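Local atomic coordinates of transcriptional repressor, TetR family (Thermus thermophilus, PDB entry 3ANP), a protein that represses transcription of genes for fatty acid degradation, probably binding DNA through a helix-turn-helix motif, and binds lauroyl-CoA. Residues A66-E71 against R87-V92. Numbering follows the deposited sequence.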
loop_
_atom_site.group_PDB
_atom_site.type_symbol
_atom_site.label_atom_id
_atom_site.label_comp_id
_atom_site.label_asym_id
_atom_site.label_seq_id
_atom_site.Cartn_x
_atom_site.Cartn_y
_atom_site.Cartn_z
ATOM N N ALA A 66 -1.169 -8.743 -18.572
ATOM C CA ALA A 66 -1.813 -9.703 -19.468
ATOM C C ALA A 66 -0.860 -10.861 -19.767
ATOM O O ALA A 66 -1.289 -12.017 -19.891
ATOM C CB ALA A 66 -2.268 -9.019 -20.792
ATOM N N GLY A 67 0.427 -10.556 -19.901
ATOM C CA GLY A 67 1.394 -11.618 -20.145
ATOM C C GLY A 67 1.452 -12.528 -18.926
ATOM O O GLY A 67 1.500 -13.763 -19.040
ATOM N N LEU A 68 1.459 -11.917 -17.743
ATOM C CA LEU A 68 1.483 -12.685 -16.501
ATOM C C LEU A 68 0.224 -13.547 -16.364
ATOM O O LEU A 68 0.285 -14.647 -15.826
ATOM C CB LEU A 68 1.619 -11.749 -15.290
ATOM C CG LEU A 68 2.985 -11.057 -15.120
ATOM C CD1 LEU A 68 2.921 -10.036 -13.985
ATOM C CD2 LEU A 68 4.048 -12.090 -14.814
ATOM N N ARG A 69 -0.915 -13.045 -16.843
ATOM C CA ARG A 69 -2.164 -13.800 -16.780
ATOM C C ARG A 69 -2.061 -15.060 -17.656
ATOM O O ARG A 69 -2.477 -16.152 -17.251
ATOM C CB ARG A 69 -3.344 -12.927 -17.240
ATOM C CG ARG A 69 -4.694 -13.650 -17.256
ATOM C CD ARG A 69 -5.833 -12.735 -17.735
ATOM N NE ARG A 69 -6.039 -11.569 -16.874
ATOM C CZ ARG A 69 -5.846 -10.305 -17.253
ATOM N NH1 ARG A 69 -5.438 -10.031 -18.488
ATOM N NH2 ARG A 69 -6.067 -9.304 -16.401
ATOM N N GLU A 70 -1.502 -14.913 -18.856
ATOM C CA GLU A 70 -1.344 -16.064 -19.753
ATOM C C GLU A 70 -0.446 -17.101 -19.115
ATOM O O GLU A 70 -0.705 -18.301 -19.195
ATOM C CB GLU A 70 -0.681 -15.662 -21.071
ATOM C CG GLU A 70 -1.473 -14.731 -21.969
ATOM C CD GLU A 70 -0.787 -14.557 -23.321
ATOM O OE1 GLU A 70 -0.720 -15.539 -24.078
ATOM O OE2 GLU A 70 -0.296 -13.451 -23.611
ATOM N N GLU A 71 0.634 -16.621 -18.509
ATOM C CA GLU A 71 1.618 -17.476 -17.873
ATOM C C GLU A 71 0.988 -18.260 -16.715
ATOM O O GLU A 71 1.184 -19.471 -16.589
ATOM C CB GLU A 71 2.805 -16.618 -17.397
ATOM C CG GLU A 71 3.933 -17.394 -16.714
ATOM C CD GLU A 71 5.173 -16.533 -16.462
ATOM O OE1 GLU A 71 5.100 -15.294 -16.632
ATOM O OE2 GLU A 71 6.224 -17.096 -16.096
ATOM N N ARG A 87 3.909 -18.657 -5.768
ATOM C CA ARG A 87 5.309 -18.331 -5.486
ATOM C C ARG A 87 6.004 -17.888 -6.765
ATOM O O ARG A 87 6.802 -16.952 -6.756
ATOM C CB ARG A 87 6.073 -19.540 -4.924
ATOM C CG ARG A 87 5.683 -19.980 -3.530
ATOM C CD ARG A 87 6.827 -20.771 -2.897
ATOM N NE ARG A 87 6.477 -21.289 -1.580
ATOM C CZ ARG A 87 5.702 -22.350 -1.373
ATOM N NH1 ARG A 87 5.195 -23.013 -2.404
ATOM N NH2 ARG A 87 5.432 -22.748 -0.136
ATOM N N HIS A 88 5.715 -18.585 -7.859
ATOM C CA HIS A 88 6.313 -18.251 -9.147
ATOM C C HIS A 88 5.902 -16.846 -9.588
ATOM O O HIS A 88 6.735 -16.039 -10.016
ATOM C CB HIS A 88 5.865 -19.254 -10.210
ATOM C CG HIS A 88 6.302 -18.899 -11.594
ATOM N ND1 HIS A 88 7.590 -19.104 -12.041
ATOM C CD2 HIS A 88 5.630 -18.336 -12.626
ATOM C CE1 HIS A 88 7.691 -18.684 -13.290
ATOM N NE2 HIS A 88 6.516 -18.211 -13.667
ATOM N N LEU A 89 4.609 -16.558 -9.489
ATOM C CA LEU A 89 4.105 -15.255 -9.899
ATOM C C LEU A 89 4.823 -14.116 -9.190
ATOM O O LEU A 89 5.219 -13.132 -9.818
ATOM C CB LEU A 89 2.601 -15.163 -9.633
ATOM C CG LEU A 89 1.936 -13.800 -9.853
ATOM C CD1 LEU A 89 2.088 -13.350 -11.286
ATOM C CD2 LEU A 89 0.463 -13.917 -9.493
ATOM N N PHE A 90 5.010 -14.245 -7.883
ATOM C CA PHE A 90 5.655 -13.172 -7.151
ATOM C C PHE A 90 7.133 -13.096 -7.445
ATOM O O PHE A 90 7.707 -12.021 -7.456
ATOM C CB PHE A 90 5.344 -13.307 -5.660
ATOM C CG PHE A 90 3.921 -12.974 -5.349
ATOM C CD1 PHE A 90 3.469 -11.663 -5.463
ATOM C CD2 PHE A 90 3.005 -13.972 -5.061
ATOM C CE1 PHE A 90 2.120 -11.353 -5.300
ATOM C CE2 PHE A 90 1.650 -13.676 -4.897
ATOM C CZ PHE A 90 1.209 -12.368 -5.018
ATOM N N ARG A 91 7.736 -14.246 -7.724
ATOM C CA ARG A 91 9.145 -14.282 -8.079
ATOM C C ARG A 91 9.315 -13.491 -9.392
ATOM O O ARG A 91 10.167 -12.607 -9.503
ATOM C CB ARG A 91 9.581 -15.745 -8.264
ATOM C CG ARG A 91 11.010 -16.067 -7.875
ATOM C CD ARG A 91 11.077 -17.471 -7.259
ATOM N NE ARG A 91 10.490 -18.499 -8.126
ATOM C CZ ARG A 91 9.762 -19.529 -7.696
ATOM N NH1 ARG A 91 9.515 -19.685 -6.400
ATOM N NH2 ARG A 91 9.277 -20.408 -8.562
ATOM N N VAL A 92 8.489 -13.795 -10.387
ATOM C CA VAL A 92 8.583 -13.098 -11.668
ATOM C C VAL A 92 8.175 -11.634 -11.527
ATOM O O VAL A 92 8.717 -10.758 -12.201
ATOM C CB VAL A 92 7.727 -13.803 -12.735
ATOM C CG1 VAL A 92 7.521 -12.889 -13.937
ATOM C CG2 VAL A 92 8.438 -15.101 -13.170
#
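Glu71 and His88 join the two helices by a single hydrogen bond, donated by NE2 of His88 to OE2 of Glu71 over 2.7 Å and nearly straight at the hydrogen. The imidazole offers its edge, and OE2 lies practically in the ring plane. The carboxylate is turned differently: its plane stands 70° from that of the ring, and the N-H reaches OE2 from well above the carboxylate plane. Glu71 spans the gap with an extended chain, its CG anti to the backbone N (chi1 -179°), and meets the His88 side chain at about a right angle. With an alanine in place of Glu71, NE2 of His88 would probably lose its acceptor and the imidazole be less restrained in its rotation.

The segments 66-71 and 87-92 belong to the consecutive helices 54-77 and 82-99 in the all-helical ligand-binding domain of this TetR-family repressor; the two segments run antiparallel, their axes 152° apart. With the short axes 11.2 Å from each other at their closest, side-chain ends rather than backbones make the contact. Beside the polar pair, Leu68 reaches across with one methyl: CD2 packs 3.7 Å from CG1 of Val92, the two side chains running alongside one another with opposite headings. The same CD2 lies more loosely against Leu89, 4.2 Å from its CD1. CG2 of Val92 lies at the margin of contact, 4.2 Å from OE2 of Glu71. Leu89 also packs on Ile135 of helix 128-142, while the side chain of Leu68 comes within about 4 Å of the bound dodecyl-CoA.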